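Long-range contacts in hypothetical protein (Neisseria meningitidis Z2491, PDB 2F46), which is a putative phosphatase, probably a nonclassical, eukaryotic-like member of the cysteine-dependent phosphatases: residues A[45-50]-A[103-108]; A[49-54]-A[112-117]. One frame throughout, in Å; residues are numbered along the deposited sequence.

In the fold
From the N terminus, the chain lays down strands 18-21 and 24-27 and helix 35-41 before reaching strand 45-48, where contact 1 begins; contact 2 starts just beyond it, at 49-54. Contact 1 closes a long loop when strand 105-108, arriving after helices 61-68 and 88-99, pairs with strand 45-48 in the middle of the sheet. Contact 2 ends at 112-117, beyond strand 105-108, so its loop overlaps that of contact 1 and the two cross. They share Asn49 and Arg50, and Cys115 of contact 2 packs on the backbone of Ala107 and Tyr108. Together they tie the central strands to the connection after strand 45-48 and the start of helix 113-125.

Contact 1 of 2, residues A[45-50]-A[103-108]. Unlike the reference sequence in segment 45-50: Ile46 (reference Val). Unlike the reference sequence in segment 103-108: Tyr103 (reference Ser).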
loop_
_atom_site.group_PDB
_atom_site.type_symbol
_atom_site.label_atom_id
_atom_site.label_comp_id
_atom_site.label_asym_id
_atom_site.label_seq_id
_atom_site.Cartn_x
_atom_site.Cartn_y
_atom_site.Cartn_z
ATOM N N THR A 45 8.013 0.032 -8.581
ATOM C CA THR A 45 7.199 -1.142 -8.241
ATOM C C THR A 45 5.843 -0.698 -7.722
ATOM O O THR A 45 5.749 0.223 -6.915
ATOM C CB THR A 45 7.860 -1.972 -7.142
ATOM O OG1 THR A 45 9.206 -2.263 -7.537
ATOM C CG2 THR A 45 7.097 -3.260 -6.848
ATOM N N ILE A 46 4.787 -1.349 -8.225
ATOM C CA ILE A 46 3.400 -1.128 -7.828
ATOM C C ILE A 46 2.896 -2.386 -7.154
ATOM O O ILE A 46 3.004 -3.478 -7.727
ATOM C CB ILE A 46 2.491 -0.840 -9.051
ATOM C CG1 ILE A 46 2.755 0.576 -9.580
ATOM C CG2 ILE A 46 0.996 -1.068 -8.748
ATOM C CD1 ILE A 46 2.114 1.685 -8.786
ATOM N N ILE A 47 2.329 -2.222 -5.964
ATOM C CA ILE A 47 1.612 -3.274 -5.246
ATOM C C ILE A 47 0.145 -2.832 -5.099
ATOM O O ILE A 47 -0.151 -1.738 -4.583
ATOM C CB ILE A 47 2.152 -3.562 -3.841
ATOM C CG1 ILE A 47 3.621 -3.997 -3.929
ATOM C CG2 ILE A 47 1.356 -4.680 -3.190
ATOM C CD1 ILE A 47 4.363 -4.105 -2.604
ATOM N N CYS A 48 -0.788 -3.642 -5.582
ATOM C CA CYS A 48 -2.191 -3.428 -5.415
ATOM C C CYS A 48 -2.738 -4.346 -4.389
ATOM O O CYS A 48 -2.645 -5.583 -4.550
ATOM C CB CYS A 48 -2.932 -3.670 -6.705
ATOM S SG CYS A 48 -4.705 -3.619 -6.605
ATOM N N ASN A 49 -3.294 -3.751 -3.339
ATOM C CA ASN A 49 -3.845 -4.540 -2.225
ATOM C C ASN A 49 -5.358 -4.669 -2.201
ATOM O O ASN A 49 -5.947 -4.985 -1.185
ATOM C CB ASN A 49 -3.321 -4.038 -0.853
ATOM C CG ASN A 49 -1.832 -4.235 -0.666
ATOM O OD1 ASN A 49 -1.087 -3.276 -0.389
ATOM N ND2 ASN A 49 -1.364 -5.498 -0.743
ATOM N N ARG A 50 -5.960 -4.368 -3.362
ATOM C CA ARG A 50 -7.405 -4.303 -3.541
ATOM C C ARG A 50 -7.851 -5.413 -4.466
ATOM O O ARG A 50 -7.365 -5.486 -5.592
ATOM C CB ARG A 50 -7.830 -2.951 -4.154
ATOM C CG ARG A 50 -9.296 -2.693 -4.016
ATOM C CD ARG A 50 -9.656 -1.361 -4.608
ATOM N NE ARG A 50 -11.014 -1.073 -4.263
ATOM C CZ ARG A 50 -11.686 -0.008 -4.654
ATOM N NH1 ARG A 50 -11.145 0.883 -5.464
ATOM N NH2 ARG A 50 -12.921 0.153 -4.222
ATOM N N TYR A 103 13.115 -0.055 -5.806
ATOM C CA TYR A 103 12.564 1.117 -5.106
ATOM C C TYR A 103 12.512 2.362 -5.967
ATOM O O TYR A 103 13.304 2.528 -6.882
ATOM C CB TYR A 103 13.419 1.411 -3.863
ATOM C CG TYR A 103 13.595 0.247 -2.920
ATOM C CD1 TYR A 103 12.507 -0.546 -2.533
ATOM C CD2 TYR A 103 14.814 -0.030 -2.346
ATOM C CE1 TYR A 103 12.662 -1.569 -1.663
ATOM C CE2 TYR A 103 14.975 -1.079 -1.459
ATOM C CZ TYR A 103 13.885 -1.852 -1.145
ATOM O OH TYR A 103 14.053 -2.880 -0.253
ATOM N N PRO A 104 11.586 3.279 -5.674
ATOM C CA PRO A 104 10.561 3.182 -4.651
ATOM C C PRO A 104 9.361 2.324 -5.060
ATOM O O PRO A 104 9.089 2.159 -6.254
ATOM C CB PRO A 104 10.118 4.653 -4.442
ATOM C CG PRO A 104 10.531 5.383 -5.595
ATOM C CD PRO A 104 11.594 4.605 -6.313
ATOM N N VAL A 105 8.638 1.872 -4.031
ATOM C CA VAL A 105 7.407 1.079 -4.171
ATOM C C VAL A 105 6.224 2.006 -3.923
ATOM O O VAL A 105 6.291 2.851 -3.029
ATOM C CB VAL A 105 7.357 -0.083 -3.153
ATOM C CG1 VAL A 105 6.075 -0.853 -3.332
ATOM C CG2 VAL A 105 8.580 -1.028 -3.298
ATOM N N LEU A 106 5.157 1.868 -4.707
ATOM C CA LEU A 106 3.868 2.481 -4.415
ATOM C C LEU A 106 2.859 1.355 -4.188
ATOM O O LEU A 106 2.615 0.548 -5.112
ATOM C CB LEU A 106 3.402 3.336 -5.591
ATOM C CG LEU A 106 1.999 3.945 -5.532
ATOM C CD1 LEU A 106 1.729 4.696 -4.314
ATOM C CD2 LEU A 106 1.827 4.833 -6.769
ATOM N N ALA A 107 2.251 1.345 -3.022
ATOM C CA ALA A 107 1.157 0.420 -2.713
ATOM C C ALA A 107 -0.157 1.165 -2.667
ATOM O O ALA A 107 -0.220 2.289 -2.162
ATOM C CB ALA A 107 1.395 -0.309 -1.420
ATOM N N TYR A 108 -1.215 0.573 -3.209
ATOM C CA TYR A 108 -2.529 1.224 -3.152
ATOM C C TYR A 108 -3.678 0.247 -2.840
ATOM O O TYR A 108 -3.541 -0.977 -3.030
ATOM C CB TYR A 108 -2.884 1.967 -4.448
ATOM C CG TYR A 108 -3.270 1.107 -5.640
ATOM C CD1 TYR A 108 -2.330 0.598 -6.490
ATOM C CD2 TYR A 108 -4.607 0.832 -5.926
ATOM C CE1 TYR A 108 -2.666 -0.137 -7.624
ATOM C CE2 TYR A 108 -4.959 0.109 -7.051
ATOM C CZ TYR A 108 -3.990 -0.410 -7.889
ATOM O OH TYR A 108 -4.364 -1.151 -8.980
#
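Two neighbouring parallel strands at the centre of a mixed five-stranded sheet, flanked by helices as in cysteine-dependent phosphatases, form this contact: 45-48 beside 105-108. Donors alternate between the strands, as parallel pairing requires. Leu106 N donates to Thr45 O (2.8 Å), Ile47 N to Leu106 O (2.9 Å) and Tyr108 N to Ile47 O; past the end of strand 45-48, Asn49 N still reaches Tyr108 O. The bond from Thr45 N to Pro104 O at the other end is weak.

Beta-branched and other apolar residues suit strands covered on both faces. On one, Ile47 CD1 lies across Val105 CG1 (3.7 Å), and Ala107, with its single methyl, takes little space beside Ile47 where helix 88-99 covers the sheet. On the other, Ile46 CD1 lies against Leu106 CD2, the two side chains pointing the same way, and Ile46 also touches Phe61 of helix 61-68. Here Tyr108 turns its ring back over strand 45-48: with chi1 74°, CG sits between backbone N and carbonyl carbon. Ile46 CG2 meets the ring's edge, while Cys48 CA lies over one face, 4.3 Å from the centroid, in a CH-pi contact. Cys48 SG, approaching obliquely, comes within 3.4 Å of Tyr108 OH.

Contact 2 of 2, residues A[49-54]-A[112-117]; sequences NRPDRE and GTRCSL
The guanidinium of Arg114 has the backbone CA of Arg50 over one face, 4.1 Å above its plane and displaced toward the rim, and the carboxylate of Glu54 at its edge. The Glu54 and Arg114 side chains approach from opposite directions, their flat ends 25° apart, and Arg114 grips end-on with two nitrogens: NH2 donates to the syn lone pair of Glu54 OE1 (3.0 Å), and NH1 to Glu54 OE2 (2.9 Å), somewhat out of the carboxylate plane.

Glu54 OE1 also accepts from Arg50 NE (2.8 Å) on its anti side, so one oxygen joins both arginines. The two guanidinium planes stand 68° apart. Glutamate suits this place because its two oxygens serve three N-H groups, and the shared negative charge probably offsets the closeness of the two cations. An extended Arg50 chain, CG to NE, carries its group there, whereas Arg114 CD passes Asn49 O and the bend at chi3 (-95°) then swings the guanidinium so that NH1 comes up to Pro51 CD (3.4 Å). Arg114 NH1 has a further partner in Val81 O, and Arg50 NH2 in Glu55, which fixes both groups' rotation.

The turn from Cys109 to Gly112, between strand 105-108 and helix 113-125, lies where the phosphate-binding loop of cysteine-dependent phosphatases would be expected. Gly112, whose positive phi suits glycine, stands at the helix N-cap position, its O accepting from N and OG of Ser116. The Arg114-Glu54 salt bridge ties the helix's first turn to the connection after strand 45-48, with Cys115 touching both Ile26 of strand 24-27 and Ala107 of strand 105-108.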
loop_
_atom_site.group_PDB
_atom_site.type_symbol
_atom_site.label_atom_id
_atom_site.label_comp_id
_atom_site.label_asym_id
_atom_site.label_seq_id
_atom_site.Cartn_x
_atom_site.Cartn_y
_atom_site.Cartn_z
ATOM N N ASN A 49 -3.294 -3.751 -3.339
ATOM C CA ASN A 49 -3.845 -4.540 -2.225
ATOM C C ASN A 49 -5.358 -4.669 -2.201
ATOM O O ASN A 49 -5.947 -4.985 -1.185
ATOM C CB ASN A 49 -3.321 -4.038 -0.853
ATOM C CG ASN A 49 -1.832 -4.235 -0.666
ATOM O OD1 ASN A 49 -1.087 -3.276 -0.389
ATOM N ND2 ASN A 49 -1.364 -5.498 -0.743
ATOM N N ARG A 50 -5.960 -4.368 -3.362
ATOM C CA ARG A 50 -7.405 -4.303 -3.541
ATOM C C ARG A 50 -7.851 -5.413 -4.466
ATOM O O ARG A 50 -7.365 -5.486 -5.592
ATOM C CB ARG A 50 -7.830 -2.951 -4.154
ATOM C CG ARG A 50 -9.296 -2.693 -4.016
ATOM C CD ARG A 50 -9.656 -1.361 -4.608
ATOM N NE ARG A 50 -11.014 -1.073 -4.263
ATOM C CZ ARG A 50 -11.686 -0.008 -4.654
ATOM N NH1 ARG A 50 -11.145 0.883 -5.464
ATOM N NH2 ARG A 50 -12.921 0.153 -4.222
ATOM N N PRO A 51 -8.806 -6.248 -4.023
ATOM C CA PRO A 51 -9.441 -7.145 -5.009
ATOM C C PRO A 51 -10.074 -6.348 -6.150
ATOM O O PRO A 51 -10.612 -5.282 -5.931
ATOM C CB PRO A 51 -10.529 -7.843 -4.186
ATOM C CG PRO A 51 -10.100 -7.666 -2.739
ATOM C CD PRO A 51 -9.449 -6.327 -2.702
ATOM N N ASP A 52 -10.054 -6.913 -7.358
ATOM C CA ASP A 52 -10.774 -6.307 -8.475
ATOM C C ASP A 52 -12.279 -6.376 -8.172
ATOM O O ASP A 52 -12.719 -7.298 -7.467
ATOM C CB ASP A 52 -10.502 -7.050 -9.787
ATOM C CG ASP A 52 -9.101 -6.832 -10.358
ATOM O OD1 ASP A 52 -8.454 -5.813 -10.039
ATOM O OD2 ASP A 52 -8.659 -7.703 -11.157
ATOM N N ARG A 53 -13.012 -5.405 -8.713
ATOM C CA ARG A 53 -14.495 -5.391 -8.761
ATOM C C ARG A 53 -15.118 -5.117 -7.407
ATOM O O ARG A 53 -16.260 -5.515 -7.148
ATOM C CB ARG A 53 -15.046 -6.680 -9.384
ATOM C CG ARG A 53 -14.410 -7.047 -10.694
ATOM C CD ARG A 53 -14.624 -5.962 -11.718
ATOM N NE ARG A 53 -13.863 -6.285 -12.918
ATOM C CZ ARG A 53 -14.291 -7.074 -13.910
ATOM N NH1 ARG A 53 -15.513 -7.608 -13.891
ATOM N NH2 ARG A 53 -13.470 -7.336 -14.927
ATOM N N GLU A 54 -14.409 -4.366 -6.561
ATOM C CA GLU A 54 -15.035 -3.838 -5.361
ATOM C C GLU A 54 -16.056 -2.761 -5.696
ATOM O O GLU A 54 -17.062 -2.664 -5.011
ATOM C CB GLU A 54 -13.996 -3.306 -4.342
ATOM C CG GLU A 54 -13.297 -4.403 -3.589
ATOM C CD GLU A 54 -12.501 -3.929 -2.361
ATOM O OE1 GLU A 54 -12.183 -2.719 -2.291
ATOM O OE2 GLU A 54 -12.224 -4.813 -1.482
ATOM N N GLY A 112 -5.790 3.277 0.705
ATOM C CA GLY A 112 -4.475 3.160 1.319
ATOM C C GLY A 112 -4.517 2.529 2.702
ATOM O O GLY A 112 -3.460 2.223 3.264
ATOM N N THR A 113 -5.703 2.270 3.241
ATOM C CA THR A 113 -5.841 1.657 4.567
ATOM C C THR A 113 -5.188 0.282 4.630
ATOM O O THR A 113 -4.472 -0.044 5.566
ATOM C CB THR A 113 -7.315 1.558 4.957
ATOM O OG1 THR A 113 -7.814 2.907 5.041
ATOM C CG2 THR A 113 -7.504 0.874 6.297
ATOM N N ARG A 114 -5.483 -0.541 3.634
ATOM C CA ARG A 114 -4.935 -1.912 3.689
ATOM C C ARG A 114 -3.427 -1.935 3.597
ATOM O O ARG A 114 -2.781 -2.716 4.339
ATOM C CB ARG A 114 -5.559 -2.785 2.613
ATOM C CG ARG A 114 -6.996 -3.150 2.927
ATOM C CD ARG A 114 -7.735 -3.709 1.687
ATOM N NE ARG A 114 -8.457 -2.643 1.009
ATOM C CZ ARG A 114 -9.449 -2.866 0.158
ATOM N NH1 ARG A 114 -9.795 -4.090 -0.173
ATOM N NH2 ARG A 114 -10.117 -1.833 -0.338
ATOM N N CYS A 115 -2.852 -1.089 2.737
ATOM C CA CYS A 115 -1.401 -0.960 2.607
ATOM C C CYS A 115 -0.794 -0.565 3.963
ATOM O O CYS A 115 0.169 -1.162 4.473
ATOM C CB CYS A 115 -1.043 0.047 1.515
ATOM S SG CYS A 115 -2.056 -0.108 -0.018
ATOM N N SER A 116 -1.433 0.442 4.564
ATOM C CA SER A 116 -0.935 0.981 5.814
ATOM C C SER A 116 -1.030 -0.055 6.928
ATOM O O SER A 116 -0.176 -0.124 7.819
ATOM C CB SER A 116 -1.672 2.270 6.160
ATOM O OG SER A 116 -1.520 3.250 5.154
ATOM N N LEU A 117 -2.062 -0.885 6.898
ATOM C CA LEU A 117 -2.169 -1.967 7.878
ATOM C C LEU A 117 -1.137 -3.070 7.653
ATOM O O LEU A 117 -0.555 -3.608 8.618
ATOM C CB LEU A 117 -3.544 -2.576 7.849
ATOM C CG LEU A 117 -4.646 -1.780 8.498
ATOM C CD1 LEU A 117 -5.971 -2.395 8.210
ATOM C CD2 LEU A 117 -4.470 -1.720 9.989
#